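Local atomic coordinates of KLLA0C04147p (Kluyveromyces lactis, PDB entry 5H2A), a protein that probably binds and transfers sterols as an Osh1-type oxysterol-binding protein, of which this chain is the ankyrin-repeat portion. Residues L53-A58 with K68-N73; D21-S26 with Q60-S65; T97-A102 with L130-M135. All blocks are in the same frame, centred on the assembly; numbering follows the deposited sequence.

The three contacts lie in the part of this strand-free chain that carries the ankyrin repeat. Along the sequence, contacts 1 and 2 interlock: 21-26 comes first, and 60-65 falls between 53-58 and 68-73. Both use helices 54-61 and 64-74, and their centres are about 10 Å apart, with Leu23 of contact 2 packing against Tyr57 of contact 1. Contact 3 follows in series, its centre about 16 Å from that of contact 1 and 20 Å from that of contact 2. Pro98 of helix 98-104 packs on Leu55 and His56, so helix 54-61 has contact 2 at its C-terminal end and contact 3 beside it. Helices thus pack side by side, consistent with locally held ankyrin-type layers.

Contact 1. Residues L53-A58 with K68-N73; sequences LILHYA and KDIVQN
Ile70 reaches out from helix 64-74 toward helix 54-61, and its two branches do different work. The longer one ends in CD1, which lies 3.9 Å from Ala58 CB and 4.1 Å from Ile54 CG2, so that one methyl touches two residues a helical turn apart. CG1 is anti to the carbonyl carbon (chi1 -70°) and the chain runs on nearly extended, which carries CD1 across the gap. The side chains of Ile54 and Ile70 meet at about a right angle, methyl against methyl. Ala58 suits its place because its lone methyl lets the longer isoleucine branch come close.

The two helices run antiparallel, at 157° between their directions, with short-segment axes 10.7 Å apart at closest approach. The pair, joined by a short turn, resembles the helical hairpins of ankyrin repeats. No hydrogen bond crosses the interface; only aliphatic side chains meet across it.

The second branch of Ile70, CG2, meets Leu55 CD1 at 4.1 Å, and here the two side chains slide past each other in opposite directions. Leu55 starts off to one side of the opposing helix, but with CG anti to the backbone N (chi1 -169°) its methyls swing across. CD1 also reaches Val71 CG2 at 4.0 Å, the leucine and valine meeting at a slant, and CD2 approaches the same valine methyl at 4.2 Å. Neighbouring helices extend the buried layer: Ile70 touches Leu31 and Ile54 touches Ile35, both of helix 28-38, while Leu55 packs on Pro98 of helix 98-104.

Contact 2. Residues D21-S26 with Q60-S65; sequences DCLRQS and QVSPAS
Leu23 and Ser62 join the C-terminal end of helix 12-25 to the turn between helices 54-61 and 64-74, consistent with the stacked helical layers of an ankyrin domain. The tight part is centred on the serine. Its OG donates to Leu23 O at 2.8 Å, approaching from above the carbonyl plane, 41° out of it, and presses to 3.3 Å from Leu23 CB. OG stands anti to the carbonyl carbon of Ser62 (chi1 -70°), which turns it toward helix 12-25. A serine suits the place because its short side chain brings a hydroxyl donor close to the carbonyl of Leu23, near the helix end. With an alanine in place of Ser62 the hydroxyl is gone, and Leu23 O is likely to lose its direct tie to the turn, leaving the helix end less firmly held. Beside it, Val61 CG2 packs on Leu23 CB at 3.6 Å, while Leu23 also touches Leu31 of helix 28-38.

The outer side is looser. Arg24 lies across Val61 at about a right angle: its CG is 3.7 Å from Val61 CB, and Val61 CG1 lies over one face of the guanidinium, toward the rim, 3.6 Å from NH2. Stem and guanidinium both rest against the valine, although Arg24 as a whole is exposed. Here a water bridges the two backbones, donating to Arg24 O at 3.0 Å and to Val61 O at 2.6 Å.

Contact 3. Residues T97-A102 with L130-M135; sequences TPLHLA and LQPIEM
The imidazole of His100 carries the pyrrolidine of Pro132 over one face, with Leu130 O and Met135 CG at its edge. Pro132 CG sits 3.5 Å from the ring centroid and 11° off the normal, a CH-pi contact over the centre. The histidine belongs to the Thr-Pro-Leu-His signature of the ankyrin repeat, here at the start of helix 98-104.

At the edge, NE2 donates to Leu130 O at 2.9 Å, with an N-H...O angle of 157° and the oxygen close to the ring plane. On the other nitrogen, ND1 accepts from Thr97 N at 3.0 Å, while Thr97 OG1 accepts from His100 N at 3.2 Å: a capping box that holds the ring's rotation and caps the N-terminus of the helix. Histidine suits the place because one nitrogen bonds within its own helix start and the other to the segment 130-135. The proline ring also reaches Leu99, whose CG meets Pro132 CB at 3.6 Å, and Met145 of helix 139-165 touches both residues. Met135 bends at chi2 and chi3, and its CG approaches His100 CD2 to 3.7 Å, with SD at the ring edge 5.3 Å from the centroid.

Contact 1. Residues L53-A58 with K68-N73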
loop_
_atom_site.group_PDB
_atom_site.type_symbol
_atom_site.label_atom_id
_atom_site.label_comp_id
_atom_site.label_asym_id
_atom_site.label_seq_id
_atom_site.Cartn_x
_atom_site.Cartn_y
_atom_site.Cartn_z
ATOM N N LEU A 53 0.302 18.480 -4.393
ATOM C CA LEU A 53 -0.710 18.608 -3.355
ATOM C C LEU A 53 -2.086 18.978 -3.893
ATOM O O LEU A 53 -2.983 19.248 -3.094
ATOM C CB LEU A 53 -0.279 19.667 -2.323
ATOM C CG LEU A 53 1.011 19.383 -1.535
ATOM C CD1 LEU A 53 1.364 20.529 -0.591
ATOM C CD2 LEU A 53 0.876 18.077 -0.765
ATOM N N ILE A 54 -2.267 19.027 -5.214
ATOM C CA ILE A 54 -3.520 19.540 -5.776
ATOM C C ILE A 54 -4.712 18.748 -5.264
ATOM O O ILE A 54 -5.782 19.315 -4.996
ATOM C CB ILE A 54 -3.466 19.524 -7.313
ATOM C CG1 ILE A 54 -2.665 20.715 -7.833
ATOM C CG2 ILE A 54 -4.882 19.581 -7.912
ATOM C CD1 ILE A 54 -2.470 20.649 -9.347
ATOM N N LEU A 55 -4.559 17.423 -5.114
ATOM C CA LEU A 55 -5.691 16.665 -4.588
ATOM C C LEU A 55 -5.964 17.010 -3.125
ATOM O O LEU A 55 -7.127 17.027 -2.703
ATOM C CB LEU A 55 -5.464 15.157 -4.764
ATOM C CG LEU A 55 -6.652 14.231 -4.510
ATOM C CD1 LEU A 55 -7.904 14.678 -5.266
ATOM C CD2 LEU A 55 -6.274 12.782 -4.907
ATOM N N HIS A 56 -4.926 17.282 -2.328
ATOM C CA HIS A 56 -5.160 17.772 -0.970
ATOM C C HIS A 56 -5.960 19.067 -0.985
ATOM O O HIS A 56 -6.959 19.208 -0.261
ATOM C CB HIS A 56 -3.840 18.007 -0.238
ATOM C CG HIS A 56 -3.030 16.775 -0.009
ATOM N ND1 HIS A 56 -2.373 16.109 -1.024
ATOM C CD2 HIS A 56 -2.728 16.117 1.135
ATOM C CE1 HIS A 56 -1.718 15.079 -0.517
ATOM N NE2 HIS A 56 -1.907 15.071 0.795
ATOM N N TYR A 57 -5.528 20.041 -1.801
ATOM C CA TYR A 57 -6.246 21.312 -1.845
ATOM C C TYR A 57 -7.661 21.128 -2.370
ATOM O O TYR A 57 -8.592 21.772 -1.884
ATOM C CB TYR A 57 -5.486 22.326 -2.709
ATOM C CG TYR A 57 -4.162 22.738 -2.096
ATOM C CD1 TYR A 57 -4.096 23.165 -0.779
ATOM C CD2 TYR A 57 -2.986 22.681 -2.831
ATOM C CE1 TYR A 57 -2.882 23.548 -0.210
ATOM C CE2 TYR A 57 -1.770 23.049 -2.271
ATOM C CZ TYR A 57 -1.731 23.482 -0.964
ATOM O OH TYR A 57 -0.535 23.866 -0.414
ATOM N N ALA A 58 -7.848 20.232 -3.338
ATOM C CA ALA A 58 -9.187 20.021 -3.895
ATOM C C ALA A 58 -10.145 19.443 -2.848
ATOM O O ALA A 58 -11.298 19.885 -2.744
ATOM C CB ALA A 58 -9.116 19.113 -5.132
ATOM N N LYS A 68 -13.554 14.261 -8.541
ATOM C CA LYS A 68 -13.687 13.043 -9.350
ATOM C C LYS A 68 -12.908 13.126 -10.649
ATOM O O LYS A 68 -12.275 12.145 -11.069
ATOM C CB LYS A 68 -15.157 12.759 -9.658
ATOM C CG LYS A 68 -15.911 12.198 -8.469
ATOM C CD LYS A 68 -17.419 12.245 -8.716
ATOM C CE LYS A 68 -18.191 11.852 -7.475
ATOM N NZ LYS A 68 -19.657 11.838 -7.767
ATOM N N ASP A 69 -12.979 14.269 -11.325
ATOM C CA ASP A 69 -12.247 14.436 -12.575
ATOM C C ASP A 69 -10.740 14.345 -12.354
ATOM O O ASP A 69 -10.016 13.754 -13.172
ATOM C CB ASP A 69 -12.603 15.791 -13.208
ATOM C CG ASP A 69 -13.985 15.801 -13.864
ATOM O OD1 ASP A 69 -14.484 14.720 -14.226
ATOM O OD2 ASP A 69 -14.571 16.904 -14.021
ATOM N N ILE A 70 -10.237 14.994 -11.298
ATOM C CA ILE A 70 -8.809 14.917 -10.987
ATOM C C ILE A 70 -8.406 13.472 -10.722
ATOM O O ILE A 70 -7.379 12.989 -11.217
ATOM C CB ILE A 70 -8.471 15.816 -9.780
ATOM C CG1 ILE A 70 -8.583 17.304 -10.154
ATOM C CG2 ILE A 70 -7.070 15.498 -9.245
ATOM C CD1 ILE A 70 -8.656 18.209 -8.901
ATOM N N VAL A 71 -9.205 12.763 -9.920
ATOM C CA VAL A 71 -8.879 11.377 -9.575
ATOM C C VAL A 71 -8.907 10.506 -10.822
ATOM O O VAL A 71 -7.987 9.716 -11.073
ATOM C CB VAL A 71 -9.845 10.848 -8.498
ATOM C CG1 VAL A 71 -9.729 9.313 -8.382
ATOM C CG2 VAL A 71 -9.587 11.547 -7.143
ATOM N N GLN A 72 -9.958 10.653 -11.639
ATOM C CA GLN A 72 -10.094 9.791 -12.809
ATOM C C GLN A 72 -8.998 10.058 -13.833
ATOM O O GLN A 72 -8.472 9.120 -14.451
ATOM C CB GLN A 72 -11.476 9.975 -13.436
ATOM C CG GLN A 72 -11.717 9.067 -14.633
ATOM C CD GLN A 72 -11.412 7.603 -14.330
ATOM O OE1 GLN A 72 -12.018 7.001 -13.437
ATOM N NE2 GLN A 72 -10.466 7.027 -15.072
ATOM N N ASN A 73 -8.624 11.321 -14.024
ATOM C CA ASN A 73 -7.729 11.672 -15.126
ATOM C C ASN A 73 -6.250 11.722 -14.761
ATOM O O ASN A 73 -5.406 11.545 -15.654
ATOM C CB ASN A 73 -8.147 13.012 -15.721
ATOM C CG ASN A 73 -9.487 12.921 -16.414
ATOM O OD1 ASN A 73 -9.678 12.073 -17.284
ATOM N ND2 ASN A 73 -10.439 13.733 -15.985
#

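Contact 2. Residues D21-S26 with Q60-S65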
loop_
_atom_site.group_PDB
_atom_site.type_symbol
_atom_site.label_atom_id
_atom_site.label_comp_id
_atom_site.label_asym_id
_atom_site.label_seq_id
_atom_site.Cartn_x
_atom_site.Cartn_y
_atom_site.Cartn_z
ATOM N N ASP A 21 -7.692 29.593 -6.079
ATOM C CA ASP A 21 -8.764 30.320 -6.738
ATOM C C ASP A 21 -9.398 29.456 -7.814
ATOM O O ASP A 21 -10.627 29.365 -7.921
ATOM C CB ASP A 21 -8.241 31.618 -7.330
ATOM C CG ASP A 21 -9.324 32.362 -8.080
ATOM O OD1 ASP A 21 -10.128 33.045 -7.415
ATOM O OD2 ASP A 21 -9.378 32.236 -9.317
ATOM N N CYS A 22 -8.565 28.779 -8.599
ATOM C CA CYS A 22 -9.076 27.885 -9.634
ATOM C C CYS A 22 -9.864 26.724 -9.022
ATOM O O CYS A 22 -10.967 26.391 -9.474
ATOM C CB CYS A 22 -7.900 27.372 -10.468
ATOM S SG CYS A 22 -8.390 26.395 -11.907
ATOM N N LEU A 23 -9.299 26.076 -8.004
ATOM C CA LEU A 23 -9.972 24.919 -7.414
ATOM C C LEU A 23 -11.324 25.273 -6.789
ATOM O O LEU A 23 -12.210 24.413 -6.708
ATOM C CB LEU A 23 -9.070 24.273 -6.367
ATOM C CG LEU A 23 -7.791 23.637 -6.941
ATOM C CD1 LEU A 23 -6.938 23.078 -5.795
ATOM C CD2 LEU A 23 -8.159 22.515 -7.916
ATOM N N ARG A 24 -11.492 26.512 -6.319
ATOM C CA ARG A 24 -12.742 26.916 -5.674
ATOM C C ARG A 24 -13.857 27.227 -6.663
ATOM O O ARG A 24 -15.035 27.072 -6.328
ATOM C CB ARG A 24 -12.509 28.158 -4.811
ATOM C CG ARG A 24 -11.890 27.883 -3.465
ATOM C CD ARG A 24 -12.008 29.111 -2.536
ATOM N NE ARG A 24 -11.739 28.710 -1.156
ATOM C CZ ARG A 24 -10.550 28.809 -0.575
ATOM N NH1 ARG A 24 -9.527 29.318 -1.252
ATOM N NH2 ARG A 24 -10.385 28.407 0.685
ATOM N N GLN A 25 -13.512 27.676 -7.870
ATOM C CA GLN A 25 -14.458 28.307 -8.783
ATOM C C GLN A 25 -14.538 27.641 -10.145
ATOM O O GLN A 25 -15.531 27.845 -10.857
ATOM C CB GLN A 25 -14.079 29.781 -9.010
ATOM C CG GLN A 25 -14.076 30.650 -7.765
ATOM C CD GLN A 25 -15.445 30.723 -7.111
ATOM O OE1 GLN A 25 -16.401 31.229 -7.702
ATOM N NE2 GLN A 25 -15.545 30.226 -5.882
ATOM N N SER A 26 -13.526 26.889 -10.548
ATOM C CA SER A 26 -13.369 26.479 -11.935
ATOM C C SER A 26 -13.567 24.975 -12.095
ATOM O O SER A 26 -13.719 24.230 -11.118
ATOM C CB SER A 26 -11.994 26.919 -12.451
ATOM O OG SER A 26 -11.910 28.333 -12.380
ATOM N N GLN A 60 -9.970 20.058 0.189
ATOM C CA GLN A 60 -10.269 21.177 1.087
ATOM C C GLN A 60 -11.314 22.131 0.505
ATOM O O GLN A 60 -12.154 22.633 1.250
ATOM C CB GLN A 60 -9.000 21.965 1.431
ATOM C CG GLN A 60 -8.024 21.271 2.378
ATOM C CD GLN A 60 -6.680 21.985 2.402
ATOM O OE1 GLN A 60 -5.623 21.354 2.407
ATOM N NE2 GLN A 60 -6.718 23.307 2.388
ATOM N N VAL A 61 -11.255 22.445 -0.796
ATOM C CA VAL A 61 -12.004 23.608 -1.292
ATOM C C VAL A 61 -12.897 23.316 -2.503
ATOM O O VAL A 61 -13.710 24.166 -2.895
ATOM C CB VAL A 61 -11.048 24.771 -1.649
ATOM C CG1 VAL A 61 -10.049 25.054 -0.515
ATOM C CG2 VAL A 61 -10.325 24.485 -2.988
ATOM N N SER A 62 -12.750 22.123 -3.128
ATOM C CA SER A 62 -13.368 21.906 -4.441
ATOM C C SER A 62 -14.673 21.121 -4.345
ATOM O O SER A 62 -14.844 20.305 -3.432
ATOM C CB SER A 62 -12.419 21.129 -5.363
ATOM O OG SER A 62 -11.315 21.937 -5.734
ATOM N N PRO A 63 -15.565 21.293 -5.332
ATOM C CA PRO A 63 -16.724 20.393 -5.455
ATOM C C PRO A 63 -16.293 18.971 -5.752
ATOM O O PRO A 63 -15.268 18.732 -6.396
ATOM C CB PRO A 63 -17.517 20.963 -6.641
ATOM C CG PRO A 63 -16.836 22.230 -7.054
ATOM C CD PRO A 63 -15.456 22.226 -6.469
ATOM N N ALA A 64 -17.129 18.018 -5.333
ATOM C CA ALA A 64 -16.817 16.614 -5.568
ATOM C C ALA A 64 -16.695 16.308 -7.056
ATOM O O ALA A 64 -15.924 15.426 -7.439
ATOM C CB ALA A 64 -17.881 15.733 -4.903
ATOM N N SER A 65 -17.410 17.040 -7.918
ATOM C CA SER A 65 -17.307 16.764 -9.350
ATOM C C SER A 65 -15.890 17.016 -9.865
ATOM O O SER A 65 -15.374 16.255 -10.696
ATOM C CB SER A 65 -18.310 17.611 -10.129
ATOM O OG SER A 65 -18.076 19.000 -9.914
HETATM O O HOH W 1 -15.819 25.037 -4.199
#

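Contact 3. Residues T97-A102 with L130-M135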
loop_
_atom_site.group_PDB
_atom_site.type_symbol
_atom_site.label_atom_id
_atom_site.label_comp_id
_atom_site.label_asym_id
_atom_site.label_seq_id
_atom_site.Cartn_x
_atom_site.Cartn_y
_atom_site.Cartn_z
ATOM N N THR A 97 -2.715 12.318 3.971
ATOM C CA THR A 97 -3.120 12.006 2.607
ATOM C C THR A 97 -4.429 12.715 2.302
ATOM O O THR A 97 -5.107 13.228 3.213
ATOM C CB THR A 97 -3.310 10.495 2.453
ATOM O OG1 THR A 97 -4.383 10.087 3.309
ATOM C CG2 THR A 97 -2.030 9.733 2.817
ATOM N N PRO A 98 -4.851 12.741 1.029
ATOM C CA PRO A 98 -6.181 13.309 0.743
ATOM C C PRO A 98 -7.278 12.604 1.513
ATOM O O PRO A 98 -8.256 13.241 1.910
ATOM C CB PRO A 98 -6.328 13.110 -0.771
ATOM C CG PRO A 98 -4.879 13.155 -1.289
ATOM C CD PRO A 98 -4.111 12.414 -0.204
ATOM N N LEU A 99 -7.118 11.302 1.750
ATOM C CA LEU A 99 -8.136 10.546 2.482
ATOM C C LEU A 99 -8.211 10.982 3.945
ATOM O O LEU A 99 -9.310 11.070 4.509
ATOM C CB LEU A 99 -7.846 9.045 2.362
ATOM C CG LEU A 99 -8.889 8.133 3.019
ATOM C CD1 LEU A 99 -10.258 8.383 2.405
ATOM C CD2 LEU A 99 -8.469 6.668 2.855
ATOM N N HIS A 100 -7.056 11.247 4.583
ATOM C CA HIS A 100 -7.058 11.838 5.924
ATOM C C HIS A 100 -7.921 13.098 5.965
ATOM O O HIS A 100 -8.716 13.302 6.890
ATOM C CB HIS A 100 -5.640 12.224 6.366
ATOM C CG HIS A 100 -4.796 11.090 6.844
ATOM N ND1 HIS A 100 -3.907 10.432 6.029
ATOM C CD2 HIS A 100 -4.658 10.542 8.076
ATOM C CE1 HIS A 100 -3.284 9.495 6.722
ATOM N NE2 HIS A 100 -3.708 9.554 7.974
ATOM N N LEU A 101 -7.712 13.994 4.990
ATOM C CA LEU A 101 -8.409 15.282 4.996
ATOM C C LEU A 101 -9.890 15.108 4.691
ATOM O O LEU A 101 -10.731 15.803 5.268
ATOM C CB LEU A 101 -7.775 16.238 3.973
ATOM C CG LEU A 101 -6.280 16.545 4.150
ATOM C CD1 LEU A 101 -5.795 17.627 3.153
ATOM C CD2 LEU A 101 -6.030 16.983 5.593
ATOM N N ALA A 102 -10.225 14.193 3.778
ATOM C CA ALA A 102 -11.628 13.971 3.436
ATOM C C ALA A 102 -12.392 13.408 4.628
ATOM O O ALA A 102 -13.525 13.833 4.913
ATOM C CB ALA A 102 -11.737 13.024 2.230
ATOM N N LEU A 130 -1.951 8.740 13.142
ATOM C CA LEU A 130 -3.345 8.367 12.927
ATOM C C LEU A 130 -3.547 7.892 11.494
ATOM O O LEU A 130 -2.979 8.469 10.559
ATOM C CB LEU A 130 -4.268 9.547 13.193
ATOM C CG LEU A 130 -4.203 10.137 14.602
ATOM C CD1 LEU A 130 -5.183 11.282 14.711
ATOM C CD2 LEU A 130 -4.496 9.063 15.649
ATOM N N GLN A 131 -4.367 6.855 11.333
ATOM C CA GLN A 131 -4.827 6.420 10.019
ATOM C C GLN A 131 -5.978 7.312 9.583
ATOM O O GLN A 131 -6.571 8.008 10.411
ATOM C CB GLN A 131 -5.286 4.963 10.069
ATOM C CG GLN A 131 -4.140 3.967 10.279
ATOM C CD GLN A 131 -4.649 2.544 10.463
ATOM O OE1 GLN A 131 -5.520 2.095 9.740
ATOM N NE2 GLN A 131 -4.132 1.852 11.470
ATOM N N PRO A 132 -6.315 7.327 8.288
ATOM C CA PRO A 132 -7.394 8.230 7.852
ATOM C C PRO A 132 -8.711 8.018 8.587
ATOM O O PRO A 132 -9.368 9.001 8.947
ATOM C CB PRO A 132 -7.513 7.927 6.348
ATOM C CG PRO A 132 -6.115 7.580 5.948
ATOM C CD PRO A 132 -5.603 6.736 7.139
ATOM N N ILE A 133 -9.109 6.767 8.857
ATOM C CA ILE A 133 -10.395 6.552 9.525
ATOM C C ILE A 133 -10.406 7.201 10.906
ATOM O O ILE A 133 -11.460 7.606 11.411
ATOM C CB ILE A 133 -10.703 5.040 9.596
ATOM C CG1 ILE A 133 -12.125 4.798 10.119
ATOM C CG2 ILE A 133 -9.669 4.309 10.445
ATOM C CD1 ILE A 133 -12.452 3.306 10.195
ATOM N N GLU A 134 -9.241 7.308 11.538
ATOM C CA GLU A 134 -9.163 7.902 12.862
ATOM C C GLU A 134 -9.317 9.419 12.849
ATOM O O GLU A 134 -9.409 10.012 13.932
ATOM C CB GLU A 134 -7.833 7.504 13.502
ATOM C CG GLU A 134 -7.637 5.968 13.558
ATOM C CD GLU A 134 -6.393 5.574 14.319
ATOM O OE1 GLU A 134 -6.499 5.135 15.489
ATOM O OE2 GLU A 134 -5.299 5.720 13.741
ATOM N N MET A 135 -9.337 10.059 11.672
ATOM C CA MET A 135 -9.607 11.497 11.565
ATOM C C MET A 135 -11.093 11.824 11.611
ATOM O O MET A 135 -11.448 13.002 11.737
ATOM C CB MET A 135 -9.033 12.064 10.246
ATOM C CG MET A 135 -7.576 11.751 10.008
ATOM S SD MET A 135 -6.513 12.643 11.156
ATOM C CE MET A 135 -6.385 14.261 10.365
#